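Local coordinates for macromomycin (Streptomyces macromomyceticus, PDB 2MCM), which binds non-covalently the DNA-cleaving chromophore that is the cytotoxic component of the antibiotic auromomycin, at residues A[4-9]-A[16-21]; A[30-35]-A[51-56]; A[70-75]-A[84-89]; A[93-98]-A[107-112]. All blocks are in the same frame, centred on the assembly; numbering follows the deposited sequence.

How the contacts relate
The four contacts follow one another along the chain, each closing before the next opens. Contact 1 belongs to a three-stranded antiparallel sheet (3-7, 16-23, 62-68). Contacts 2 and 4 share the larger sheet, where strands 30-40 and 93-98 are neighbours; with contact 1 they probably form the immunoglobulin-like body of the neocarzinostatin family, whereas contact 3 probably lies in its ribbon subdomain. Contacts 1 and 4 lie closest, with centres about 8 Å apart, and V6 N meets Q107 OE1 at 2.9 Å. Contacts 2 and 3 have centres about 19 Å apart. Body and ribbons probably flank the chromophore cleft, and the C88-C93 disulfide joins contact 3 to contact 4.

Contact 1: A[4-9]-A[16-21]; sequences VTVTPA and QTVTVS
V4 opens the pairing: in the conformer given, its CG2 approaches V20 CG1 at 3.4 Å, and a chi1 of 76° puts CG1 between the backbone N and the carbonyl carbon, leaving CG2 anti to N and slanting across the V20 side chain. T5 and S21 form a hydrogen-bonded antiparallel pair: T5 N donates to S21 O at 2.8 Å, and S21 N returns an almost straight bond to T5 O. V6 turns to the face away from the T5 and S21 side chains, opposite V20 in a non-hydrogen-bonded pair, and its CG1 reaches V18 CG2 at 3.8 Å. T7 repeats the two-bond pattern with T19, T7 N giving to T19 O at 2.9 Å, in the carbonyl plane. T7 O accepts from T19 N and also from a water that sits 2.8 Å from T19 OG1, so the water links the T7 carbonyl to the T19 hydroxyl. P8, after a cis peptide bond, ends the pairing: its CG meets Q16 NE2 at 3.7 Å, while Q16 OE1 accepts from S13 N, and P8 O is buried without a polar partner. The two strands make a beta hairpin, the short segments 4-7 and 16-21 running at 161°. Strand 62-68 pairs with the far edge of 16-23, and V4 and V6 pack inward against strands 93-98 and 104-109, V18 against V68.

Contact 2: A[30-35]-A[51-56]; sequences VYHVGQ and STDVTA
This antiparallel pairing of strand 30-40 with strand 52-55 is part of the larger sheet of the neocarzinostatin-family beta sandwich, and the short strand axes run at 148°. Two hydrogen-bonded pairs, Y31 with V54 and V33 with T52, alternate with the non-hydrogen-bonded pairs V30-T55 and H32-D53. Y31 N donates to V54 O at 2.9 Å, and V33 N meets T52 O at 2.8 Å, nearly along the C=O axis. V33 O is gripped twice, by T52 N and, in the conformer given, by S51 OG at 2.7 Å; the hydroxyl comes from above the carbonyl plane. On the face shared by Y31, V33 and V54, V33 CG2 approaches V54 CG2 at 4.3 Å, and Y31 CE1 touches A56 CB at 3.8 Å, while the phenol oxygen bonds to E103 and to T26 N. On the other face H32 CG (chi1 -49°) and D53 CG both stand anti to their own carbonyl carbons, which lays ring and carboxylate side by side, planes 50° apart. H32 NE2 bonds to D100, so both ring nitrogens have carboxylate partners, which would probably favour the charged imidazolium. H32 ND1 meets D53 OD1 in the ring plane but from above the carboxylate, at an unusually short 2.5 Å whose exact value is doubtful.

Contact 3: A[70-75]-A[84-89]; sequences SSFQAV and GTVNCK
S70 O accepts from C88 N at 2.7 Å, the first of five hydrogen bonds that join these segments. Next along the chain, F72 uses both backbone polar atoms on V86: F72 N gives to V86 O, in the carbonyl plane, and F72 O takes V86 N at 2.8 Å. A74 N donates to G84 O at 2.8 Å. On the face of S71, Q73 and T85, the amide of Q73 folds back through a bend at chi2 (-49°), which carries NE2 to T85 OG1 at 2.8 Å; the bond is nearly straight and lies in the amide plane. A water donates to N87 OD1 and, in the conformer given, also bonds to S71 OG. The N87 oxygen accepts from K89 N as well, in an Asx turn at the end of strand 81-87. The two strands form a beta hairpin, segments 71-75 and 84-87 turned by 134°; as in neocarzinostatin, it probably belongs to the small ribbon subdomain set against the immunoglobulin-like body, with the chromophore cleft between them. On its buried face, chi1 of 66° places the F72 ring between the backbone N and the carbonyl carbon, beside V86. V86 CB sits over one ring face, 4.0 Å from the centroid, a CH-pi contact, while C88 SG approaches the ring edge, 3.6 Å from F72 CE2. The sulfur is disulfide-bonded to C93, and K89 NZ forms a salt bridge with the A112 carboxylate.

Contact 4: A[93-98]-A[107-112]; sequences CSAGLG and QAITFA
A95 and Q107 form the hydrogen-bonded pair at one end of the pairing: Q107 N donates to A95 O at 2.9 Å, and A95 N to Q107 O at 3.1 Å. S94 then faces A108 in a non-hydrogen-bonded pair whose CA atoms come within 4.1 Å, S94 CB resting 3.4 Å from Q107 O. Beyond it, I109 N gives a straight bond (170°) to C93 O at 3.0 Å, and a water continues the connection, accepting from C93 N and donating to I109 O. The I109 side chain lies along the same face as C93 and A95. Its chi1 of 59° tucks CG1 back over its own backbone, which brings it to 3.6 Å from C93 O, while CG2 approaches A95 CB at 4.3 Å. In the next shell V6 packs on A95 and I109, and the extended Q107 side chain leads away to accept from V6 N through OE1. S94 OG bonds to a methylpentanediol molecule, probably from the crystallisation liquor. With the short segments 93-98 and 107-109 at 137°, strands 93-98 and 104-109 make a twisted beta hairpin, consistent with the two-sheet sandwich of the neocarzinostatin family.

Contact 1: A[4-9]-A[16-21]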
loop_
_atom_site.group_PDB
_atom_site.type_symbol
_atom_site.label_atom_id
_atom_site.label_comp_id
_atom_site.label_asym_id
_atom_site.label_seq_id
_atom_site.Cartn_x
_atom_site.Cartn_y
_atom_site.Cartn_z
ATOM N N VAL A 4 3.226 -9.366 -5.453
ATOM C CA VAL A 4 3.858 -8.598 -4.326
ATOM C C VAL A 4 3.900 -9.536 -3.107
ATOM O O VAL A 4 3.015 -10.398 -2.929
ATOM C CB VAL A 4 2.993 -7.362 -3.995
ATOM C CG1 VAL A 4 1.753 -7.755 -3.206
ATOM C CG2 VAL A 4 3.819 -6.324 -3.223
ATOM N N THR A 5 4.876 -9.317 -2.282
ATOM C CA THR A 5 5.020 -10.015 -1.007
ATOM C C THR A 5 5.305 -8.887 0.028
ATOM O O THR A 5 6.031 -7.963 -0.338
ATOM C CB THR A 5 6.266 -10.983 -1.116
ATOM O OG1 THR A 5 6.025 -11.835 0.090
ATOM C CG2 THR A 5 7.607 -10.344 -1.086
ATOM N N VAL A 6 4.654 -8.941 1.137
ATOM C CA VAL A 6 4.876 -7.947 2.248
ATOM C C VAL A 6 5.416 -8.748 3.428
ATOM O O VAL A 6 4.763 -9.725 3.825
ATOM C CB VAL A 6 3.595 -7.255 2.565
ATOM C CG1 VAL A 6 3.740 -6.271 3.766
ATOM C CG2 VAL A 6 2.965 -6.498 1.399
ATOM N N THR A 7 6.588 -8.312 3.928
ATOM C CA THR A 7 7.173 -9.074 5.053
ATOM C C THR A 7 7.616 -8.174 6.194
ATOM O O THR A 7 8.346 -7.233 5.893
ATOM C CB THR A 7 8.525 -9.730 4.495
ATOM O OG1 THR A 7 8.170 -10.536 3.344
ATOM C CG2 THR A 7 9.179 -10.560 5.601
ATOM N N PRO A 8 7.175 -8.405 7.399
ATOM C CA PRO A 8 6.209 -9.431 7.784
ATOM C C PRO A 8 4.813 -8.891 7.385
ATOM O O PRO A 8 4.683 -7.690 7.042
ATOM C CB PRO A 8 6.271 -9.496 9.317
ATOM C CG PRO A 8 7.019 -8.291 9.765
ATOM C CD PRO A 8 7.617 -7.570 8.553
ATOM N N ALA A 9 3.798 -9.754 7.417
ATOM C CA ALA A 9 2.441 -9.250 7.054
ATOM C C ALA A 9 1.419 -9.491 8.141
ATOM O O ALA A 9 0.273 -9.004 8.005
ATOM C CB ALA A 9 1.962 -9.997 5.783
ATOM N N GLN A 16 5.398 -0.026 12.680
ATOM C CA GLN A 16 6.328 -1.035 12.223
ATOM C C GLN A 16 6.746 -0.862 10.773
ATOM O O GLN A 16 5.838 -0.483 9.913
ATOM C CB GLN A 16 5.741 -2.488 12.335
ATOM C CG GLN A 16 6.796 -3.554 12.066
ATOM C CD GLN A 16 6.359 -4.912 12.657
ATOM O OE1 GLN A 16 5.294 -4.964 13.234
ATOM N NE2 GLN A 16 7.197 -5.921 12.575
ATOM N N THR A 17 7.953 -1.075 10.411
ATOM C CA THR A 17 8.406 -0.954 9.028
ATOM C C THR A 17 8.245 -2.321 8.378
ATOM O O THR A 17 8.765 -3.290 8.954
ATOM C CB THR A 17 9.950 -0.571 8.916
ATOM O OG1 THR A 17 10.015 0.741 9.499
ATOM C CG2 THR A 17 10.385 -0.490 7.428
ATOM N N VAL A 18 7.593 -2.381 7.207
ATOM C CA VAL A 18 7.526 -3.727 6.528
ATOM C C VAL A 18 8.256 -3.585 5.197
ATOM O O VAL A 18 8.520 -2.412 4.776
ATOM C CB VAL A 18 6.070 -4.145 6.336
ATOM C CG1 VAL A 18 5.281 -4.313 7.626
ATOM C CG2 VAL A 18 5.310 -3.242 5.382
ATOM N N THR A 19 8.609 -4.663 4.539
ATOM C CA THR A 19 9.276 -4.545 3.249
ATOM C C THR A 19 8.252 -5.011 2.156
ATOM O O THR A 19 7.723 -6.115 2.397
ATOM C CB THR A 19 10.541 -5.464 3.191
ATOM O OG1 THR A 19 11.445 -4.957 4.249
ATOM C CG2 THR A 19 11.198 -5.502 1.797
ATOM N N VAL A 20 8.079 -4.197 1.195
ATOM C CA VAL A 20 7.151 -4.580 0.062
ATOM C C VAL A 20 8.043 -5.005 -1.079
ATOM O O VAL A 20 8.844 -4.171 -1.554
ATOM C CB VAL A 20 6.287 -3.391 -0.316
ATOM C CG1 VAL A 20 5.350 -3.754 -1.513
ATOM C CG2 VAL A 20 5.459 -2.860 0.826
ATOM N N SER A 21 7.986 -6.215 -1.562
ATOM C CA SER A 21 8.788 -6.734 -2.674
ATOM C C SER A 21 7.818 -7.109 -3.828
ATOM O O SER A 21 6.911 -7.919 -3.578
ATOM C CB SER A 21 9.568 -8.009 -2.415
ATOM O OG SER A 21 10.361 -7.791 -1.258
HETATM O O HOH W 1 10.957 -6.345 6.678
#

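Contact 2: A[30-35]-A[51-56]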
loop_
_atom_site.group_PDB
_atom_site.type_symbol
_atom_site.label_atom_id
_atom_site.label_comp_id
_atom_site.label_asym_id
_atom_site.label_seq_id
_atom_site.Cartn_x
_atom_site.Cartn_y
_atom_site.Cartn_z
ATOM N N VAL A 30 6.393 4.345 -12.710
ATOM C CA VAL A 30 6.342 4.762 -11.315
ATOM C C VAL A 30 5.172 4.058 -10.649
ATOM O O VAL A 30 4.040 4.162 -11.178
ATOM C CB VAL A 30 6.145 6.307 -11.209
ATOM C CG1 VAL A 30 6.007 6.691 -9.725
ATOM C CG2 VAL A 30 7.286 7.060 -11.891
ATOM N N TYR A 31 5.412 3.375 -9.536
ATOM C CA TYR A 31 4.367 2.751 -8.743
ATOM C C TYR A 31 4.217 3.464 -7.408
ATOM O O TYR A 31 5.268 3.848 -6.786
ATOM C CB TYR A 31 4.715 1.263 -8.515
ATOM C CG TYR A 31 4.672 0.485 -9.824
ATOM C CD1 TYR A 31 5.740 0.439 -10.680
ATOM C CD2 TYR A 31 3.446 -0.115 -10.191
ATOM C CE1 TYR A 31 5.731 -0.240 -11.928
ATOM C CE2 TYR A 31 3.417 -0.850 -11.383
ATOM C CZ TYR A 31 4.489 -0.859 -12.212
ATOM O OH TYR A 31 4.488 -1.524 -13.440
ATOM N N HIS A 32 3.045 3.724 -6.952
ATOM C CA HIS A 32 2.713 4.342 -5.674
ATOM C C HIS A 32 2.571 3.228 -4.662
ATOM O O HIS A 32 1.701 2.357 -4.797
ATOM C CB HIS A 32 1.369 5.122 -5.749
ATOM C CG HIS A 32 1.347 6.018 -6.960
ATOM N ND1 HIS A 32 2.252 7.046 -7.130
ATOM C CD2 HIS A 32 0.573 5.999 -8.065
ATOM C CE1 HIS A 32 2.015 7.627 -8.341
ATOM N NE2 HIS A 32 0.954 7.031 -8.899
ATOM N N VAL A 33 3.415 3.192 -3.647
ATOM C CA VAL A 33 3.438 2.176 -2.567
ATOM C C VAL A 33 2.684 2.663 -1.398
ATOM O O VAL A 33 2.888 3.891 -0.963
ATOM C CB VAL A 33 4.922 1.901 -2.211
ATOM C CG1 VAL A 33 4.962 0.840 -1.098
ATOM C CG2 VAL A 33 5.728 1.426 -3.406
ATOM N N GLY A 34 1.721 1.979 -0.797
ATOM C CA GLY A 34 1.005 2.577 0.347
ATOM C C GLY A 34 0.172 1.566 1.110
ATOM O O GLY A 34 0.028 0.397 0.686
ATOM N N GLN A 35 -0.350 2.011 2.225
ATOM C CA GLN A 35 -1.251 1.210 3.086
ATOM C C GLN A 35 -2.636 1.771 2.826
ATOM O O GLN A 35 -2.927 2.970 2.861
ATOM C CB GLN A 35 -0.864 1.415 4.579
ATOM C CG GLN A 35 -1.804 0.711 5.530
ATOM C CD GLN A 35 -1.518 0.917 7.007
ATOM O OE1 GLN A 35 -0.549 1.664 7.319
ATOM N NE2 GLN A 35 -2.311 0.302 7.850
ATOM N N SER A 51 2.909 7.030 2.258
ATOM C CA SER A 51 3.055 6.483 0.881
ATOM C C SER A 51 4.291 7.008 0.227
ATOM O O SER A 51 4.854 8.077 0.632
ATOM C CB SER A 51 1.765 6.893 0.173
ATOM O OG SER A 51 1.784 6.403 -1.137
ATOM N N THR A 52 4.814 6.285 -0.740
ATOM C CA THR A 52 6.017 6.718 -1.418
ATOM C C THR A 52 5.979 6.303 -2.873
ATOM O O THR A 52 5.203 5.332 -3.155
ATOM C CB THR A 52 7.267 6.146 -0.681
ATOM O OG1 THR A 52 8.364 6.906 -1.328
ATOM C CG2 THR A 52 7.442 4.642 -0.858
ATOM N N ASP A 53 6.742 6.855 -3.742
ATOM C CA ASP A 53 6.775 6.469 -5.184
ATOM C C ASP A 53 8.066 5.812 -5.492
ATOM O O ASP A 53 9.157 6.377 -5.115
ATOM C CB ASP A 53 6.616 7.698 -6.123
ATOM C CG ASP A 53 5.200 8.160 -6.231
ATOM O OD1 ASP A 53 4.267 7.579 -5.708
ATOM O OD2 ASP A 53 5.000 9.217 -6.893
ATOM N N VAL A 54 8.112 4.688 -6.216
ATOM C CA VAL A 54 9.310 4.035 -6.620
ATOM C C VAL A 54 9.215 3.648 -8.103
ATOM O O VAL A 54 8.072 3.254 -8.464
ATOM C CB VAL A 54 9.622 2.778 -5.761
ATOM C CG1 VAL A 54 10.961 2.159 -6.099
ATOM C CG2 VAL A 54 9.579 3.166 -4.278
ATOM N N THR A 55 10.204 3.837 -8.871
ATOM C CA THR A 55 10.205 3.422 -10.310
ATOM C C THR A 55 10.737 2.053 -10.398
ATOM O O THR A 55 11.788 1.599 -9.871
ATOM C CB THR A 55 11.143 4.449 -11.072
ATOM O OG1 THR A 55 10.599 5.738 -10.862
ATOM C CG2 THR A 55 11.179 4.086 -12.580
ATOM N N ALA A 56 10.028 1.140 -11.112
ATOM C CA ALA A 56 10.498 -0.237 -11.253
ATOM C C ALA A 56 11.798 -0.226 -12.093
ATOM O O ALA A 56 11.926 0.565 -13.050
ATOM C CB ALA A 56 9.445 -1.055 -11.989
#

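Contact 3: A[70-75]-A[84-89]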
loop_
_atom_site.group_PDB
_atom_site.type_symbol
_atom_site.label_atom_id
_atom_site.label_comp_id
_atom_site.label_asym_id
_atom_site.label_seq_id
_atom_site.Cartn_x
_atom_site.Cartn_y
_atom_site.Cartn_z
ATOM N N SER A 70 -1.661 1.075 12.759
ATOM C CA SER A 70 -2.923 0.305 12.992
ATOM C C SER A 70 -4.146 1.122 12.742
ATOM O O SER A 70 -5.219 0.505 12.539
ATOM C CB SER A 70 -2.935 -0.395 14.361
ATOM O OG SER A 70 -2.752 0.618 15.338
ATOM N N SER A 71 -4.048 2.432 12.783
ATOM C CA SER A 71 -5.164 3.336 12.438
ATOM C C SER A 71 -4.504 4.435 11.607
ATOM O O SER A 71 -3.321 4.817 11.919
ATOM C CB SER A 71 -5.914 3.934 13.601
ATOM O OG SER A 71 -6.616 2.931 14.335
ATOM N N PHE A 72 -5.182 4.966 10.632
ATOM C CA PHE A 72 -4.582 6.068 9.819
ATOM C C PHE A 72 -5.702 6.929 9.291
ATOM O O PHE A 72 -6.868 6.531 9.315
ATOM C CB PHE A 72 -3.774 5.434 8.711
ATOM C CG PHE A 72 -4.464 4.640 7.648
ATOM C CD1 PHE A 72 -4.994 5.309 6.523
ATOM C CD2 PHE A 72 -4.599 3.250 7.724
ATOM C CE1 PHE A 72 -5.589 4.595 5.480
ATOM C CE2 PHE A 72 -5.226 2.535 6.690
ATOM C CZ PHE A 72 -5.750 3.215 5.620
ATOM N N GLN A 73 -5.364 8.137 8.835
ATOM C CA GLN A 73 -6.310 9.052 8.208
ATOM C C GLN A 73 -6.196 8.732 6.704
ATOM O O GLN A 73 -5.125 8.806 6.094
ATOM C CB GLN A 73 -5.928 10.538 8.380
ATOM C CG GLN A 73 -6.053 11.006 9.830
ATOM C CD GLN A 73 -7.390 10.605 10.397
ATOM O OE1 GLN A 73 -8.438 10.962 9.739
ATOM N NE2 GLN A 73 -7.473 9.855 11.499
ATOM N N ALA A 74 -7.338 8.305 6.177
ATOM C CA ALA A 74 -7.326 7.921 4.748
ATOM C C ALA A 74 -7.658 9.120 3.856
ATOM O O ALA A 74 -8.465 9.960 4.297
ATOM C CB ALA A 74 -8.376 6.828 4.559
ATOM N N VAL A 75 -6.997 9.142 2.694
ATOM C CA VAL A 75 -7.321 10.165 1.673
ATOM C C VAL A 75 -7.890 9.351 0.453
ATOM O O VAL A 75 -7.450 8.179 0.333
ATOM C CB VAL A 75 -6.189 11.086 1.305
ATOM C CG1 VAL A 75 -5.599 11.736 2.572
ATOM C CG2 VAL A 75 -5.058 10.335 0.609
ATOM N N GLY A 84 -11.257 10.348 6.491
ATOM C CA GLY A 84 -11.550 10.075 7.935
ATOM C C GLY A 84 -10.667 8.931 8.389
ATOM O O GLY A 84 -9.723 8.479 7.698
ATOM N N THR A 85 -10.901 8.496 9.630
ATOM C CA THR A 85 -10.063 7.503 10.232
ATOM C C THR A 85 -10.402 6.095 9.805
ATOM O O THR A 85 -11.623 5.791 9.757
ATOM C CB THR A 85 -10.258 7.555 11.827
ATOM O OG1 THR A 85 -9.992 8.942 12.162
ATOM C CG2 THR A 85 -9.334 6.568 12.537
ATOM N N VAL A 86 -9.415 5.288 9.595
ATOM C CA VAL A 86 -9.529 3.875 9.277
ATOM C C VAL A 86 -8.810 3.110 10.413
ATOM O O VAL A 86 -7.641 3.371 10.678
ATOM C CB VAL A 86 -8.866 3.533 7.925
ATOM C CG1 VAL A 86 -8.909 2.022 7.700
ATOM C CG2 VAL A 86 -9.600 4.168 6.738
ATOM N N ASN A 87 -9.473 2.138 11.023
ATOM C CA ASN A 87 -8.853 1.339 12.100
ATOM C C ASN A 87 -8.641 -0.052 11.518
ATOM O O ASN A 87 -9.689 -0.723 11.215
ATOM C CB ASN A 87 -9.786 1.356 13.293
ATOM C CG ASN A 87 -9.244 0.496 14.416
ATOM O OD1 ASN A 87 -8.411 -0.404 14.309
ATOM N ND2 ASN A 87 -9.904 0.850 15.545
ATOM N N CYS A 88 -7.441 -0.478 11.316
ATOM C CA CYS A 88 -7.091 -1.752 10.698
ATOM C C CYS A 88 -7.270 -2.942 11.631
ATOM O O CYS A 88 -6.971 -4.046 11.127
ATOM C CB CYS A 88 -5.707 -1.720 10.058
ATOM S SG CYS A 88 -5.504 -0.394 8.787
ATOM N N LYS A 89 -7.733 -2.734 12.825
ATOM C CA LYS A 89 -7.994 -3.853 13.718
ATOM C C LYS A 89 -9.485 -4.124 13.568
ATOM O O LYS A 89 -9.931 -5.152 14.131
ATOM C CB LYS A 89 -7.600 -3.545 15.172
ATOM C CG LYS A 89 -6.070 -3.660 15.316
ATOM C CD LYS A 89 -5.515 -3.359 16.677
ATOM C CE LYS A 89 -5.568 -4.471 17.690
ATOM N NZ LYS A 89 -5.454 -5.830 17.089
HETATM O O HOH W 2 -5.943 0.503 15.958
#

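Contact 4: A[93-98]-A[107-112]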
loop_
_atom_site.group_PDB
_atom_site.type_symbol
_atom_site.label_atom_id
_atom_site.label_comp_id
_atom_site.label_asym_id
_atom_site.label_seq_id
_atom_site.Cartn_x
_atom_site.Cartn_y
_atom_site.Cartn_z
ATOM N N CYS A 93 -7.042 -4.051 6.068
ATOM C CA CYS A 93 -6.170 -3.098 5.350
ATOM C C CYS A 93 -5.133 -3.850 4.557
ATOM O O CYS A 93 -4.957 -5.106 4.835
ATOM C CB CYS A 93 -5.397 -2.244 6.413
ATOM S SG CYS A 93 -6.597 -1.169 7.244
ATOM N N SER A 94 -4.478 -3.253 3.612
ATOM C CA SER A 94 -3.447 -3.907 2.848
ATOM C C SER A 94 -2.233 -2.993 2.668
ATOM O O SER A 94 -2.302 -1.780 2.967
ATOM C CB SER A 94 -3.966 -4.209 1.390
ATOM O OG SER A 94 -4.295 -3.002 0.753
ATOM N N ALA A 95 -1.156 -3.542 2.226
ATOM C CA ALA A 95 0.051 -2.832 1.782
ATOM C C ALA A 95 0.247 -3.329 0.325
ATOM O O ALA A 95 0.063 -4.519 0.033
ATOM C CB ALA A 95 1.275 -3.141 2.633
ATOM N N GLY A 96 0.593 -2.387 -0.577
ATOM C CA GLY A 96 0.767 -2.884 -1.953
ATOM C C GLY A 96 1.222 -1.718 -2.795
ATOM O O GLY A 96 1.662 -0.686 -2.220
ATOM N N LEU A 97 1.190 -1.840 -4.098
ATOM C CA LEU A 97 1.618 -0.804 -5.018
ATOM C C LEU A 97 0.800 -0.795 -6.304
ATOM O O LEU A 97 0.274 -1.853 -6.643
ATOM C CB LEU A 97 3.120 -0.991 -5.219
ATOM C CG LEU A 97 3.634 -2.102 -6.099
ATOM C CD1 LEU A 97 5.134 -2.031 -6.302
ATOM C CD2 LEU A 97 3.200 -3.484 -5.644
ATOM N N GLY A 98 0.670 0.399 -6.876
ATOM C CA GLY A 98 -0.110 0.437 -8.136
ATOM C C GLY A 98 0.364 1.638 -8.929
ATOM O O GLY A 98 0.818 2.648 -8.366
ATOM N N GLN A 107 -1.322 -6.972 -0.668
ATOM C CA GLN A 107 -1.430 -8.097 0.250
ATOM C C GLN A 107 -2.137 -7.697 1.518
ATOM O O GLN A 107 -1.719 -6.616 2.125
ATOM C CB GLN A 107 -0.072 -8.702 0.546
ATOM C CG GLN A 107 -0.124 -9.813 1.597
ATOM C CD GLN A 107 1.203 -10.502 1.729
ATOM O OE1 GLN A 107 2.176 -10.410 1.000
ATOM N NE2 GLN A 107 1.286 -11.391 2.719
ATOM N N ALA A 108 -3.157 -8.309 2.023
ATOM C CA ALA A 108 -3.873 -7.963 3.264
ATOM C C ALA A 108 -2.850 -8.185 4.444
ATOM O O ALA A 108 -2.023 -9.083 4.386
ATOM C CB ALA A 108 -5.031 -8.985 3.356
ATOM N N ILE A 109 -2.968 -7.216 5.383
ATOM C CA ILE A 109 -2.011 -7.351 6.544
ATOM C C ILE A 109 -2.897 -7.329 7.780
ATOM O O ILE A 109 -4.051 -6.872 7.789
ATOM C CB ILE A 109 -1.000 -6.152 6.504
ATOM C CG1 ILE A 109 -1.834 -4.863 6.582
ATOM C CG2 ILE A 109 -0.029 -6.271 5.333
ATOM C CD1 ILE A 109 -0.868 -3.590 6.723
ATOM N N THR A 110 -2.310 -7.808 8.908
ATOM C CA THR A 110 -3.066 -7.791 10.146
ATOM C C THR A 110 -2.137 -7.281 11.285
ATOM O O THR A 110 -0.947 -7.511 11.217
ATOM C CB THR A 110 -3.600 -9.194 10.575
ATOM O OG1 THR A 110 -2.481 -10.020 10.922
ATOM C CG2 THR A 110 -4.402 -9.902 9.434
ATOM N N PHE A 111 -2.791 -6.679 12.235
ATOM C CA PHE A 111 -2.064 -6.117 13.408
ATOM C C PHE A 111 -2.407 -6.926 14.652
ATOM O O PHE A 111 -3.541 -7.367 14.867
ATOM C CB PHE A 111 -2.567 -4.675 13.627
ATOM C CG PHE A 111 -2.081 -3.768 12.510
ATOM C CD1 PHE A 111 -2.816 -3.641 11.349
ATOM C CD2 PHE A 111 -0.879 -3.111 12.607
ATOM C CE1 PHE A 111 -2.329 -2.831 10.301
ATOM C CE2 PHE A 111 -0.374 -2.271 11.595
ATOM C CZ PHE A 111 -1.131 -2.117 10.443
ATOM N N ALA A 112 -1.373 -6.961 15.466
ATOM C CA ALA A 112 -1.499 -7.669 16.785
ATOM C C ALA A 112 -2.447 -6.938 17.698
ATOM O O ALA A 112 -3.095 -7.751 18.450
ATOM C CB ALA A 112 -0.079 -7.775 17.329
ATOM O OXT ALA A 112 -2.575 -5.703 17.701
HETATM O O HOH W 3 -5.849 -4.960 8.601
#